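Local coordinates for molybdenum ABC transporter, periplasmic molybdenum-binding protein (Vibrio cholerae, PDB 4RXL) that binds tungstate and probably molybdate in the periplasm and probably delivers the oxyanion to the membrane components of a ModABC-type transporter, at residues S12-A17 with L55-N60; Q120-P125 with Y129-L134; A148-V153 with L157-R162; V212-S217 with Q221-R226. All coordinates share one frame; numbering follows the deposited sequence.

Interaction 1 of 4, residues S12-A17 with L55-N60; sequences SSMTNA and LFISAN. With WO4 (tungstate(VI)ion), chain B.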
loop_
_atom_site.group_PDB
_atom_site.type_symbol
_atom_site.label_atom_id
_atom_site.label_comp_id
_atom_site.label_asym_id
_atom_site.label_seq_id
_atom_site.Cartn_x
_atom_site.Cartn_y
_atom_site.Cartn_z
ATOM N N SER A 12 0.321 2.187 4.990
ATOM C CA SER A 12 -1.078 2.323 5.237
ATOM C C SER A 12 -1.932 1.201 4.662
ATOM O O SER A 12 -2.931 0.836 5.270
ATOM C CB SER A 12 -1.583 3.643 4.700
ATOM O OG SER A 12 -0.938 4.720 5.387
ATOM N N SER A 13 -1.575 0.640 3.506
ATOM C CA SER A 13 -2.389 -0.428 2.933
ATOM C C SER A 13 -2.360 -1.690 3.819
ATOM O O SER A 13 -3.162 -2.591 3.621
ATOM C CB SER A 13 -1.931 -0.791 1.493
ATOM O OG SER A 13 -0.556 -1.124 1.448
ATOM N N MET A 14 -1.391 -1.773 4.730
ATOM C CA MET A 14 -1.294 -2.889 5.684
ATOM C C MET A 14 -2.095 -2.722 6.989
ATOM O O MET A 14 -2.111 -3.639 7.852
ATOM C CB MET A 14 0.189 -3.166 5.989
ATOM C CG MET A 14 0.835 -4.127 4.983
ATOM S SD MET A 14 0.452 -5.917 5.295
ATOM C CE MET A 14 1.194 -6.706 3.849
ATOM N N THR A 15 -2.830 -1.617 7.103
ATOM C CA THR A 15 -3.465 -1.227 8.356
ATOM C C THR A 15 -4.299 -2.376 8.920
ATOM O O THR A 15 -4.090 -2.812 10.055
ATOM C CB THR A 15 -4.351 0.004 8.187
ATOM O OG1 THR A 15 -3.521 1.116 7.869
ATOM C CG2 THR A 15 -5.130 0.306 9.446
ATOM N N ASN A 16 -5.245 -2.869 8.131
ATOM C CA ASN A 16 -6.189 -3.825 8.647
ATOM C C ASN A 16 -5.583 -5.177 8.892
ATOM O O ASN A 16 -5.835 -5.771 9.919
ATOM C CB ASN A 16 -7.441 -3.932 7.784
ATOM C CG ASN A 16 -8.123 -2.600 7.661
ATOM O OD1 ASN A 16 -7.718 -1.765 6.869
ATOM N ND2 ASN A 16 -9.131 -2.388 8.459
ATOM N N ALA A 17 -4.738 -5.631 7.985
ATOM C CA ALA A 17 -4.097 -6.923 8.107
ATOM C C ALA A 17 -3.161 -6.954 9.300
ATOM O O ALA A 17 -3.174 -7.949 10.026
ATOM C CB ALA A 17 -3.328 -7.263 6.823
ATOM N N LEU A 55 10.346 -2.882 13.584
ATOM C CA LEU A 55 9.978 -3.538 12.322
ATOM C C LEU A 55 9.395 -2.525 11.387
ATOM O O LEU A 55 8.680 -1.602 11.833
ATOM C CB LEU A 55 8.898 -4.606 12.545
ATOM C CG LEU A 55 9.168 -5.827 13.424
ATOM C CD1 LEU A 55 7.908 -6.673 13.475
ATOM C CD2 LEU A 55 10.331 -6.618 12.876
ATOM N N PHE A 56 9.634 -2.742 10.102
ATOM C CA PHE A 56 9.095 -1.905 9.029
ATOM C C PHE A 56 8.523 -2.730 7.897
ATOM O O PHE A 56 9.180 -3.588 7.369
ATOM C CB PHE A 56 10.209 -0.998 8.492
ATOM C CG PHE A 56 9.803 -0.110 7.309
ATOM C CD1 PHE A 56 8.634 0.639 7.290
ATOM C CD2 PHE A 56 10.639 -0.009 6.221
ATOM C CE1 PHE A 56 8.346 1.472 6.207
ATOM C CE2 PHE A 56 10.327 0.791 5.137
ATOM C CZ PHE A 56 9.197 1.548 5.142
ATOM N N ILE A 57 7.280 -2.489 7.533
ATOM C CA ILE A 57 6.669 -3.133 6.371
ATOM C C ILE A 57 6.409 -2.053 5.341
ATOM O O ILE A 57 5.631 -1.132 5.564
ATOM C CB ILE A 57 5.336 -3.833 6.734
ATOM C CG1 ILE A 57 5.603 -4.945 7.767
ATOM C CG2 ILE A 57 4.609 -4.366 5.493
ATOM C CD1 ILE A 57 4.328 -5.544 8.348
ATOM N N SER A 58 7.051 -2.169 4.199
ATOM C CA SER A 58 6.870 -1.221 3.089
ATOM C C SER A 58 5.951 -1.774 2.020
ATOM O O SER A 58 5.845 -2.982 1.856
ATOM C CB SER A 58 8.242 -0.971 2.490
ATOM O OG SER A 58 8.181 -0.042 1.430
ATOM N N ALA A 59 5.295 -0.894 1.254
ATOM C CA ALA A 59 4.489 -1.302 0.112
ATOM C C ALA A 59 5.279 -1.365 -1.195
ATOM O O ALA A 59 4.700 -1.644 -2.265
ATOM C CB ALA A 59 3.284 -0.412 -0.012
ATOM N N ASN A 60 6.589 -1.102 -1.115
ATOM C CA ASN A 60 7.506 -1.468 -2.202
ATOM C C ASN A 60 8.872 -1.933 -1.706
ATOM O O ASN A 60 9.198 -1.751 -0.543
ATOM C CB ASN A 60 7.629 -0.342 -3.237
ATOM C CG ASN A 60 8.353 0.881 -2.733
ATOM O OD1 ASN A 60 8.979 0.880 -1.673
ATOM N ND2 ASN A 60 8.260 1.970 -3.525
HETATM W W WO4 B . 1.178 2.932 0.829
HETATM O O1 WO4 B . 0.055 4.525 1.329
HETATM O O2 WO4 B . 1.441 2.648 -1.179
HETATM O O3 WO4 B . 3.034 3.129 1.695
HETATM O O4 WO4 B . 0.282 1.209 1.529
#
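One wall of the oxyanion pocket is built where Ser13, in the turn leading into helix 15-28, faces Ala59, just past strand 55-57. The two residues barely touch directly, Ser13 OG lying 4.2 Å from Ala59 CB; what they share is the tungstate. Ser13 grips a single oxygen of the anion twice: its backbone N reaches WO4 O4 at 2.8 Å, and its OG reaches the same O4 at a very short 2.5 Å. The hydroxyl can join the backbone N-H there because chi1 of 55° sets OG between the backbone N and the carbonyl carbon. OG is also hydrogen-bonded to Tyr197 OH of strand 195-201. Ala59 brings a methyl instead, CB standing 3.7 Å from WO4 O4. Behind this polar front the contact is greasy. Met14, its chain bent at chi2, crosses Ile57 at about a right angle, with CG against Ile57 CG2 at 3.8 Å. Ser12 O then receives both the N and the OG1 of Thr15, which ties down the turn carrying Ser13. Ser40, Ala126, Val153 and Tyr171 bond to the anion as well. The chemistry is that of an oxyanion held by neutral N-H and O-H donors, with no charged side chain bonded to it.

Interaction 2 of 4, residues Q120-P125 with Y129-L134; sequences QVDAVP and YAKQAL. With WO4 (tungstate(VI)ion), chain B.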
loop_
_atom_site.group_PDB
_atom_site.type_symbol
_atom_site.label_atom_id
_atom_site.label_comp_id
_atom_site.label_asym_id
_atom_site.label_seq_id
_atom_site.Cartn_x
_atom_site.Cartn_y
_atom_site.Cartn_z
ATOM N N GLN A 120 0.819 10.329 -3.271
ATOM C CA GLN A 120 1.869 11.180 -3.841
ATOM C C GLN A 120 2.730 10.344 -4.798
ATOM O O GLN A 120 3.336 9.374 -4.404
ATOM C CB GLN A 120 2.738 11.809 -2.733
ATOM C CG GLN A 120 3.352 13.168 -3.088
ATOM C CD GLN A 120 4.479 13.062 -4.100
ATOM O OE1 GLN A 120 5.401 12.254 -3.926
ATOM N NE2 GLN A 120 4.409 13.865 -5.172
ATOM N N VAL A 121 2.790 10.781 -6.050
ATOM C CA VAL A 121 3.299 9.940 -7.142
ATOM C C VAL A 121 4.810 9.797 -7.208
ATOM O O VAL A 121 5.311 8.911 -7.905
ATOM C CB VAL A 121 2.782 10.404 -8.523
ATOM C CG1 VAL A 121 1.263 10.360 -8.596
ATOM C CG2 VAL A 121 3.280 11.801 -8.858
ATOM N N ASP A 122 5.535 10.656 -6.509
ATOM C CA ASP A 122 6.976 10.626 -6.565
ATOM C C ASP A 122 7.565 9.722 -5.511
ATOM O O ASP A 122 8.639 9.173 -5.731
ATOM C CB ASP A 122 7.560 12.038 -6.445
ATOM C CG ASP A 122 7.194 12.919 -7.639
ATOM O OD1 ASP A 122 7.384 12.464 -8.793
ATOM O OD2 ASP A 122 6.711 14.055 -7.426
ATOM N N ALA A 123 6.875 9.533 -4.386
ATOM C CA ALA A 123 7.467 8.783 -3.271
ATOM C C ALA A 123 6.600 7.703 -2.622
ATOM O O ALA A 123 7.138 6.723 -2.125
ATOM C CB ALA A 123 7.952 9.745 -2.204
ATOM N N VAL A 124 5.280 7.866 -2.585
ATOM C CA VAL A 124 4.437 6.858 -1.935
ATOM C C VAL A 124 4.232 5.688 -2.878
ATOM O O VAL A 124 3.814 5.925 -4.019
ATOM C CB VAL A 124 3.064 7.415 -1.488
ATOM C CG1 VAL A 124 2.249 6.306 -0.851
ATOM C CG2 VAL A 124 3.282 8.568 -0.532
ATOM N N PRO A 125 4.457 4.433 -2.419
ATOM C CA PRO A 125 4.371 3.321 -3.372
ATOM C C PRO A 125 3.105 3.301 -4.219
ATOM O O PRO A 125 3.197 3.170 -5.434
ATOM C CB PRO A 125 4.505 2.079 -2.488
ATOM C CG PRO A 125 5.441 2.569 -1.415
ATOM C CD PRO A 125 4.982 3.993 -1.119
ATOM N N TYR A 129 3.264 3.389 -8.272
ATOM C CA TYR A 129 2.651 2.351 -9.114
ATOM C C TYR A 129 1.561 2.954 -9.998
ATOM O O TYR A 129 1.456 2.590 -11.151
ATOM C CB TYR A 129 2.021 1.244 -8.266
ATOM C CG TYR A 129 2.949 0.438 -7.377
ATOM C CD1 TYR A 129 4.021 -0.302 -7.886
ATOM C CD2 TYR A 129 2.681 0.339 -6.020
ATOM C CE1 TYR A 129 4.818 -1.086 -7.048
ATOM C CE2 TYR A 129 3.477 -0.431 -5.176
ATOM C CZ TYR A 129 4.558 -1.118 -5.689
ATOM O OH TYR A 129 5.318 -1.891 -4.816
ATOM N N ALA A 130 0.761 3.857 -9.462
ATOM C CA ALA A 130 -0.221 4.593 -10.279
ATOM C C ALA A 130 0.389 5.327 -11.458
ATOM O O ALA A 130 -0.091 5.225 -12.611
ATOM C CB ALA A 130 -1.012 5.550 -9.417
ATOM N N LYS A 131 1.465 6.056 -11.201
ATOM C CA LYS A 131 2.118 6.796 -12.260
ATOM C C LYS A 131 2.641 5.859 -13.335
ATOM O O LYS A 131 2.449 6.129 -14.527
ATOM C CB LYS A 131 3.255 7.628 -11.688
ATOM C CG LYS A 131 3.912 8.496 -12.741
ATOM C CD LYS A 131 4.993 9.381 -12.159
ATOM C CE LYS A 131 5.800 9.998 -13.269
ATOM N NZ LYS A 131 6.790 10.960 -12.732
ATOM N N GLN A 132 3.276 4.760 -12.917
ATOM C CA GLN A 132 3.733 3.717 -13.870
ATOM C C GLN A 132 2.589 3.237 -14.762
ATOM O O GLN A 132 2.739 3.165 -15.987
ATOM C CB GLN A 132 4.361 2.539 -13.139
ATOM C CG GLN A 132 5.710 2.809 -12.479
ATOM C CD GLN A 132 6.206 1.687 -11.551
ATOM O OE1 GLN A 132 5.556 0.668 -11.344
ATOM N NE2 GLN A 132 7.363 1.899 -10.961
ATOM N N ALA A 133 1.466 2.884 -14.140
ATOM C CA ALA A 133 0.318 2.369 -14.884
ATOM C C ALA A 133 -0.272 3.390 -15.857
ATOM O O ALA A 133 -0.656 3.029 -16.959
ATOM C CB ALA A 133 -0.756 1.875 -13.931
ATOM N N LEU A 134 -0.334 4.658 -15.462
ATOM C CA LEU A 134 -0.831 5.695 -16.344
ATOM C C LEU A 134 0.140 6.005 -17.478
ATOM O O LEU A 134 -0.295 6.249 -18.608
ATOM C CB LEU A 134 -1.135 6.964 -15.555
ATOM C CG LEU A 134 -2.282 6.813 -14.564
ATOM C CD1 LEU A 134 -2.374 8.044 -13.678
ATOM C CD2 LEU A 134 -3.601 6.526 -15.254
HETATM W W WO4 B . 1.178 2.932 0.829
HETATM O O1 WO4 B . 0.055 4.525 1.329
HETATM O O2 WO4 B . 1.441 2.648 -1.179
HETATM O O3 WO4 B . 3.034 3.129 1.695
HETATM O O4 WO4 B . 0.282 1.209 1.529
#
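Tyr129 folds back over the first turn of helix 125-137, so that its ring lies beside Pro125, a residue of the tungstate pocket. With chi1 at -62°, CG stands anti to the carbonyl carbon and beside the backbone N, and the ring is carried back along the helix. Its CE2 comes to 3.8 Å from Pro125 CB, while CD2 sits 2.9 Å from Pro125 O, which approaches the ring obliquely. That same carbonyl accepts the helical bond from Tyr129 N at 2.8 Å, nearly straight at 171°. The far end of the ring is fixed elsewhere: Tyr129 OH hydrogen-bonds to Ala59 O, a pocket residue of the facing wall. Pro125 CB also meets WO4 O2 at 3.4 Å, and Val124 CG1 lies 3.6 Å from WO4 O1.

Further back, Lys131 runs out fully extended, all four torsions close to 180°. Its CB packs on Val121 CB at 4.2 Å, and Trp140 touches both side chains. Its NZ ends 4.3 Å from Asp122 OD1, too far for a salt bridge. Gln120 curls over the loop instead: its OE1 takes the N-H of Asp122 and, weakly, that of Ala123, while its NE2 meets Asp122 OD2 from above the carboxylate plane.

Pro125 thus offers the anion carbon alone, having no N-H to give, and Asp122 and Lys131, of opposite charge but not bonded, would probably add no more than a diffuse attraction. The backbone bond to Pro125 O fixes the main chain of Tyr129, and the hydroxyl bond holds the far end of its ring.

Interaction 3 of 4, residues A148-V153 with L157-R162; sequences AQTNNV and LALVER. With WO4 (tungstate(VI)ion), chain B.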
loop_
_atom_site.group_PDB
_atom_site.type_symbol
_atom_site.label_atom_id
_atom_site.label_comp_id
_atom_site.label_asym_id
_atom_site.label_seq_id
_atom_site.Cartn_x
_atom_site.Cartn_y
_atom_site.Cartn_z
ATOM N N ALA A 148 -5.449 14.525 -7.428
ATOM C CA ALA A 148 -5.527 14.914 -6.033
ATOM C C ALA A 148 -4.601 13.976 -5.281
ATOM O O ALA A 148 -4.930 12.807 -5.060
ATOM C CB ALA A 148 -6.956 14.824 -5.518
ATOM N N GLN A 149 -3.406 14.466 -4.957
ATOM C CA GLN A 149 -2.374 13.601 -4.386
ATOM C C GLN A 149 -2.454 13.645 -2.870
ATOM O O GLN A 149 -2.547 14.706 -2.278
ATOM C CB GLN A 149 -0.975 14.009 -4.836
ATOM C CG GLN A 149 -0.763 13.944 -6.340
ATOM C CD GLN A 149 0.689 14.191 -6.741
ATOM O OE1 GLN A 149 1.603 13.437 -6.356
ATOM N NE2 GLN A 149 0.906 15.244 -7.521
ATOM N N THR A 150 -2.423 12.460 -2.262
ATOM C CA THR A 150 -2.562 12.313 -0.825
ATOM C C THR A 150 -1.305 11.708 -0.211
ATOM O O THR A 150 -0.467 11.110 -0.908
ATOM C CB THR A 150 -3.755 11.396 -0.502
ATOM O OG1 THR A 150 -3.483 10.085 -1.011
ATOM C CG2 THR A 150 -5.009 11.942 -1.110
ATOM N N ASN A 151 -1.160 11.852 1.113
ATOM C CA ASN A 151 0.041 11.330 1.795
ATOM C C ASN A 151 0.144 9.803 1.901
ATOM O O ASN A 151 1.230 9.260 2.188
ATOM C CB ASN A 151 0.143 11.891 3.218
ATOM C CG ASN A 151 0.361 13.368 3.248
ATOM O OD1 ASN A 151 0.470 14.010 2.215
ATOM N ND2 ASN A 151 0.391 13.926 4.440
ATOM N N ASN A 152 -0.972 9.094 1.713
ATOM C CA ASN A 152 -0.958 7.641 1.688
ATOM C C ASN A 152 -2.170 7.126 0.954
ATOM O O ASN A 152 -3.093 7.907 0.666
ATOM C CB ASN A 152 -0.825 7.053 3.105
ATOM C CG ASN A 152 -2.031 7.286 3.966
ATOM O OD1 ASN A 152 -3.147 6.845 3.626
ATOM N ND2 ASN A 152 -1.833 7.896 5.104
ATOM N N VAL A 153 -2.139 5.834 0.627
ATOM C CA VAL A 153 -3.176 5.252 -0.196
ATOM C C VAL A 153 -4.540 5.243 0.498
ATOM O O VAL A 153 -5.555 5.323 -0.177
ATOM C CB VAL A 153 -2.762 3.868 -0.686
ATOM C CG1 VAL A 153 -2.831 2.818 0.392
ATOM C CG2 VAL A 153 -3.599 3.483 -1.894
ATOM N N LEU A 157 -8.085 6.519 -0.964
ATOM C CA LEU A 157 -9.339 5.791 -0.802
ATOM C C LEU A 157 -10.458 6.649 -0.202
ATOM O O LEU A 157 -11.567 6.676 -0.740
ATOM C CB LEU A 157 -9.104 4.551 0.068
ATOM C CG LEU A 157 -10.318 3.679 0.396
ATOM C CD1 LEU A 157 -10.858 3.020 -0.855
ATOM C CD2 LEU A 157 -9.927 2.640 1.417
ATOM N N ALA A 158 -10.164 7.396 0.866
ATOM C CA ALA A 158 -11.203 8.183 1.538
ATOM C C ALA A 158 -11.802 9.273 0.651
ATOM O O ALA A 158 -12.965 9.616 0.815
ATOM C CB ALA A 158 -10.651 8.804 2.808
ATOM N N LEU A 159 -11.008 9.846 -0.254
ATOM C CA LEU A 159 -11.519 10.868 -1.195
ATOM C C LEU A 159 -12.603 10.287 -2.105
ATOM O O LEU A 159 -13.591 10.937 -2.431
ATOM C CB LEU A 159 -10.398 11.440 -2.071
ATOM C CG LEU A 159 -9.419 12.418 -1.437
ATOM C CD1 LEU A 159 -8.325 12.775 -2.433
ATOM C CD2 LEU A 159 -10.152 13.662 -0.924
ATOM N N VAL A 160 -12.375 9.040 -2.511
ATOM C CA VAL A 160 -13.300 8.320 -3.352
ATOM C C VAL A 160 -14.539 7.937 -2.533
ATOM O O VAL A 160 -15.657 8.120 -3.004
ATOM C CB VAL A 160 -12.645 7.088 -4.034
ATOM C CG1 VAL A 160 -13.587 6.498 -5.078
ATOM C CG2 VAL A 160 -11.334 7.516 -4.687
ATOM N N GLU A 161 -14.335 7.423 -1.315
ATOM C CA GLU A 161 -15.443 7.090 -0.408
ATOM C C GLU A 161 -16.358 8.280 -0.164
ATOM O O GLU A 161 -17.590 8.150 -0.133
ATOM C CB GLU A 161 -14.916 6.563 0.923
ATOM C CG GLU A 161 -14.211 5.229 0.831
ATOM C CD GLU A 161 -13.728 4.731 2.184
ATOM O OE1 GLU A 161 -13.359 5.570 3.043
ATOM O OE2 GLU A 161 -13.707 3.496 2.380
ATOM N N ARG A 162 -15.762 9.454 0.015
ATOM C CA ARG A 162 -16.556 10.686 0.219
ATOM C C ARG A 162 -17.173 11.253 -1.058
ATOM O O ARG A 162 -17.963 12.184 -1.002
ATOM C CB ARG A 162 -15.712 11.760 0.909
ATOM C CG ARG A 162 -15.244 11.343 2.293
ATOM C CD ARG A 162 -14.884 12.552 3.140
ATOM N NE ARG A 162 -13.673 13.235 2.677
ATOM C CZ ARG A 162 -12.428 12.819 2.909
ATOM N NH1 ARG A 162 -12.195 11.692 3.581
ATOM N NH2 ARG A 162 -11.402 13.532 2.450
HETATM W W WO4 B . 1.178 2.932 0.829
HETATM O O1 WO4 B . 0.055 4.525 1.329
HETATM O O2 WO4 B . 1.441 2.648 -1.179
HETATM O O3 WO4 B . 3.034 3.129 1.695
HETATM O O4 WO4 B . 0.282 1.209 1.529
#
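Leu157 N closes the first turn of helix 153-161 by bonding to Val153 O at 2.9 Å, with an N-H...O angle of 175°. The turn it completes starts at the tungstate: Val153 N donates to WO4 O1 at 2.6 Å, and Asn152 serves as N-cap, its OD1 taking the N-H of Leu155. The anion therefore sits off the N-terminus of this helix, where the helix dipole would probably favour negative charge. Leu157 CB also rests against Val153 O, while the rest of its side chain packs on Ile89 and Val181.

Two residues on, Leu159 makes the apolar side of the contact. One methyl does all the touching: CD1 meets Thr150 CG2 tip to tip at 3.7 Å and Ala148 CB at 3.9 Å. Thr150 can offer its methyl because chi1 of 64° turns OG1 away to Asn152 O, 2.8 Å off and above that carbonyl's plane, a bond that braces the loop between strand and helix. At the end of the segment Ala158 O lies over the rim of one guanidinium face of Arg162, whose NE forms a salt bridge with Glu164.

The helix thus packs along strand 147-150 through Leu159. Leu159 and Val160 both touch Ala117 of the parallel partner strand 116-119, and Leu157 and Val160 also meet strands 78-91 and 181-186.

Interaction 4 of 4, residues V212-S217 with Q221-R226; sequences VAYLRS and QQILQR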
loop_
_atom_site.group_PDB
_atom_site.type_symbol
_atom_site.label_atom_id
_atom_site.label_comp_id
_atom_site.label_asym_id
_atom_site.label_seq_id
_atom_site.Cartn_x
_atom_site.Cartn_y
_atom_site.Cartn_z
ATOM N N VAL A 212 8.714 -11.715 13.587
ATOM C CA VAL A 212 9.048 -11.993 12.187
ATOM C C VAL A 212 8.727 -13.464 11.852
ATOM O O VAL A 212 8.122 -13.755 10.807
ATOM C CB VAL A 212 10.524 -11.616 11.916
ATOM C CG1 VAL A 212 11.015 -12.179 10.587
ATOM C CG2 VAL A 212 10.677 -10.096 11.960
ATOM N N ALA A 213 9.098 -14.379 12.750
ATOM C CA ALA A 213 8.807 -15.810 12.573
ATOM C C ALA A 213 7.300 -16.045 12.429
ATOM O O ALA A 213 6.866 -16.805 11.557
ATOM C CB ALA A 213 9.375 -16.635 13.725
ATOM N N TYR A 214 6.505 -15.362 13.255
ATOM C CA TYR A 214 5.055 -15.470 13.171
ATOM C C TYR A 214 4.539 -14.886 11.848
ATOM O O TYR A 214 3.706 -15.521 11.180
ATOM C CB TYR A 214 4.361 -14.807 14.379
ATOM C CG TYR A 214 2.875 -14.603 14.165
ATOM C CD1 TYR A 214 1.968 -15.658 14.288
ATOM C CD2 TYR A 214 2.385 -13.369 13.767
ATOM C CE1 TYR A 214 0.614 -15.466 14.060
ATOM C CE2 TYR A 214 1.041 -13.171 13.544
ATOM C CZ TYR A 214 0.167 -14.208 13.682
ATOM O OH TYR A 214 -1.166 -13.988 13.435
ATOM N N LEU A 215 5.050 -13.728 11.444
ATOM C CA LEU A 215 4.558 -13.070 10.195
ATOM C C LEU A 215 4.828 -13.900 8.936
ATOM O O LEU A 215 4.111 -13.780 7.947
ATOM C CB LEU A 215 5.141 -11.656 10.031
ATOM C CG LEU A 215 4.571 -10.647 11.032
ATOM C CD1 LEU A 215 5.398 -9.373 11.017
ATOM C CD2 LEU A 215 3.089 -10.365 10.766
ATOM N N ARG A 216 5.881 -14.705 8.981
ATOM C CA ARG A 216 6.258 -15.586 7.875
ATOM C C ARG A 216 5.563 -16.952 7.967
ATOM O O ARG A 216 5.663 -17.761 7.047
ATOM C CB ARG A 216 7.787 -15.778 7.854
ATOM C CG ARG A 216 8.575 -14.498 7.579
ATOM C CD ARG A 216 10.023 -14.591 8.049
ATOM N NE ARG A 216 10.864 -15.409 7.174
ATOM C CZ ARG A 216 12.177 -15.571 7.336
ATOM N NH1 ARG A 216 12.812 -14.971 8.335
ATOM N NH2 ARG A 216 12.858 -16.330 6.492
ATOM N N SER A 217 4.860 -17.210 9.075
ATOM C CA SER A 217 4.200 -18.500 9.301
ATOM C C SER A 217 2.886 -18.656 8.545
ATOM O O SER A 217 2.258 -17.680 8.146
ATOM C CB SER A 217 3.901 -18.706 10.790
ATOM O OG SER A 217 2.809 -17.891 11.208
ATOM N N GLN A 221 0.032 -15.994 7.104
ATOM C CA GLN A 221 -0.226 -15.941 5.673
ATOM C C GLN A 221 -1.699 -16.167 5.381
ATOM O O GLN A 221 -2.213 -15.532 4.475
ATOM C CB GLN A 221 0.657 -16.954 4.927
ATOM C CG GLN A 221 2.142 -16.581 4.951
ATOM C CD GLN A 221 2.443 -15.262 4.237
ATOM O OE1 GLN A 221 2.066 -15.090 3.081
ATOM N NE2 GLN A 221 3.123 -14.322 4.927
ATOM N N GLN A 222 -2.363 -17.006 6.171
ATOM C CA GLN A 222 -3.801 -17.242 5.973
ATOM C C GLN A 222 -4.576 -15.958 6.277
ATOM O O GLN A 222 -5.488 -15.603 5.544
ATOM C CB GLN A 222 -4.319 -18.430 6.792
ATOM C CG GLN A 222 -4.008 -19.771 6.155
ATOM C CD GLN A 222 -4.488 -20.945 6.997
ATOM O OE1 GLN A 222 -4.567 -20.851 8.231
ATOM N NE2 GLN A 222 -4.803 -22.059 6.346
ATOM N N ILE A 223 -4.180 -15.233 7.320
ATOM C CA ILE A 223 -4.818 -13.946 7.619
ATOM C C ILE A 223 -4.595 -12.949 6.490
ATOM O O ILE A 223 -5.545 -12.317 6.042
ATOM C CB ILE A 223 -4.358 -13.417 8.989
ATOM C CG1 ILE A 223 -4.995 -14.250 10.080
ATOM C CG2 ILE A 223 -4.709 -11.939 9.123
ATOM C CD1 ILE A 223 -4.289 -14.191 11.419
ATOM N N LEU A 224 -3.354 -12.801 6.022
ATOM C CA LEU A 224 -3.069 -11.909 4.893
ATOM C C LEU A 224 -3.912 -12.319 3.689
ATOM O O LEU A 224 -4.473 -11.464 3.032
ATOM C CB LEU A 224 -1.585 -11.943 4.518
ATOM C CG LEU A 224 -0.669 -11.225 5.524
ATOM C CD1 LEU A 224 0.779 -11.689 5.436
ATOM C CD2 LEU A 224 -0.779 -9.734 5.329
ATOM N N GLN A 225 -4.004 -13.605 3.383
ATOM C CA GLN A 225 -4.866 -14.043 2.246
ATOM C C GLN A 225 -6.332 -13.623 2.434
ATOM O O GLN A 225 -6.992 -13.214 1.482
ATOM C CB GLN A 225 -4.787 -15.557 1.991
ATOM C CG GLN A 225 -3.403 -16.185 1.777
ATOM C CD GLN A 225 -2.469 -15.384 0.878
ATOM O OE1 GLN A 225 -2.826 -15.033 -0.249
ATOM N NE2 GLN A 225 -1.252 -15.113 1.365
ATOM N N ARG A 226 -6.835 -13.683 3.660
ATOM C CA ARG A 226 -8.240 -13.348 3.911
ATOM C C ARG A 226 -8.540 -11.868 3.739
ATOM O O ARG A 226 -9.669 -11.489 3.406
ATOM C CB ARG A 226 -8.680 -13.834 5.287
ATOM C CG ARG A 226 -8.768 -15.347 5.298
ATOM C CD ARG A 226 -9.664 -15.839 6.394
ATOM N NE ARG A 226 -9.010 -15.782 7.691
ATOM C CZ ARG A 226 -8.379 -16.811 8.267
ATOM N NH1 ARG A 226 -7.855 -16.651 9.476
ATOM N NH2 ARG A 226 -8.250 -17.982 7.660
#
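Gln221 reaches back from the start of helix 218-226 to the end of helix 206-215 and makes both hydrogen bonds of this helix-to-helix corner. Its backbone N bonds to Ser217 O at 3.0 Å, the first-turn bond of the second helix. Its side-chain NE2 gives a second bond to Leu215 O at 3.2 Å, meeting that oxygen in the carbonyl plane and with the acceptor close to the amide plane. NE2 has another, weak partner in Leu81 O of strand 78-91. A bend at chi2, -63°, folds the chain back to make this possible, and CG passes 3.4 Å from Ser217 O on the way.

A looser touch is that of Tyr214 and Ile223, which cross at about a right angle, with Tyr214 OH 3.7 Å from Ile223 CD1. This hydroxyl has its true polar partner outside, in Asp24 of helix 15-28.

One step out, Ser217 sets the corner. It is the N-cap residue of helix 218-226, yet its OG turns back to Tyr214 O at 2.5 Å, in the carbonyl plane and on a lone pair. Tyr214 O also takes Ser217 N, so it is held by two donors of one residue. Farther out, Leu215 packs on Leu21, Leu81 and Leu199, and Leu224 on Leu81, Met14 and Phe229, which seats the pair of helices on the domain core.

Chemically, all the acceptors of these corner bonds are backbone carbonyls: Leu215 O is met by a glutamine amide and Tyr214 O by serine, which probably limits how the chain can turn into the next helix, without any charged bond between the segments.

Overall arrangement
The four contacts follow one another along the chain without overlapping. Interactions 1, 2 and 3 all reach the tungstate, their centres 14 to 17 Å apart. Interaction 1 supplies one wall, from the mixed sheet that holds strand 55-57; interactions 2 and 3 supply the facing wall, their loops following the neighbouring parallel strands 116-119 and 147-150 and joined by Gln120 N to Thr150 O. The anion thus lies in the cleft between two lobes, as in other periplasmic binding proteins. Interaction 4, about 27 Å from interactions 2 and 3 between centres, touches interaction 1 instead, through Leu224 on Met14 and Val212 on Leu55, and packs behind that first wall.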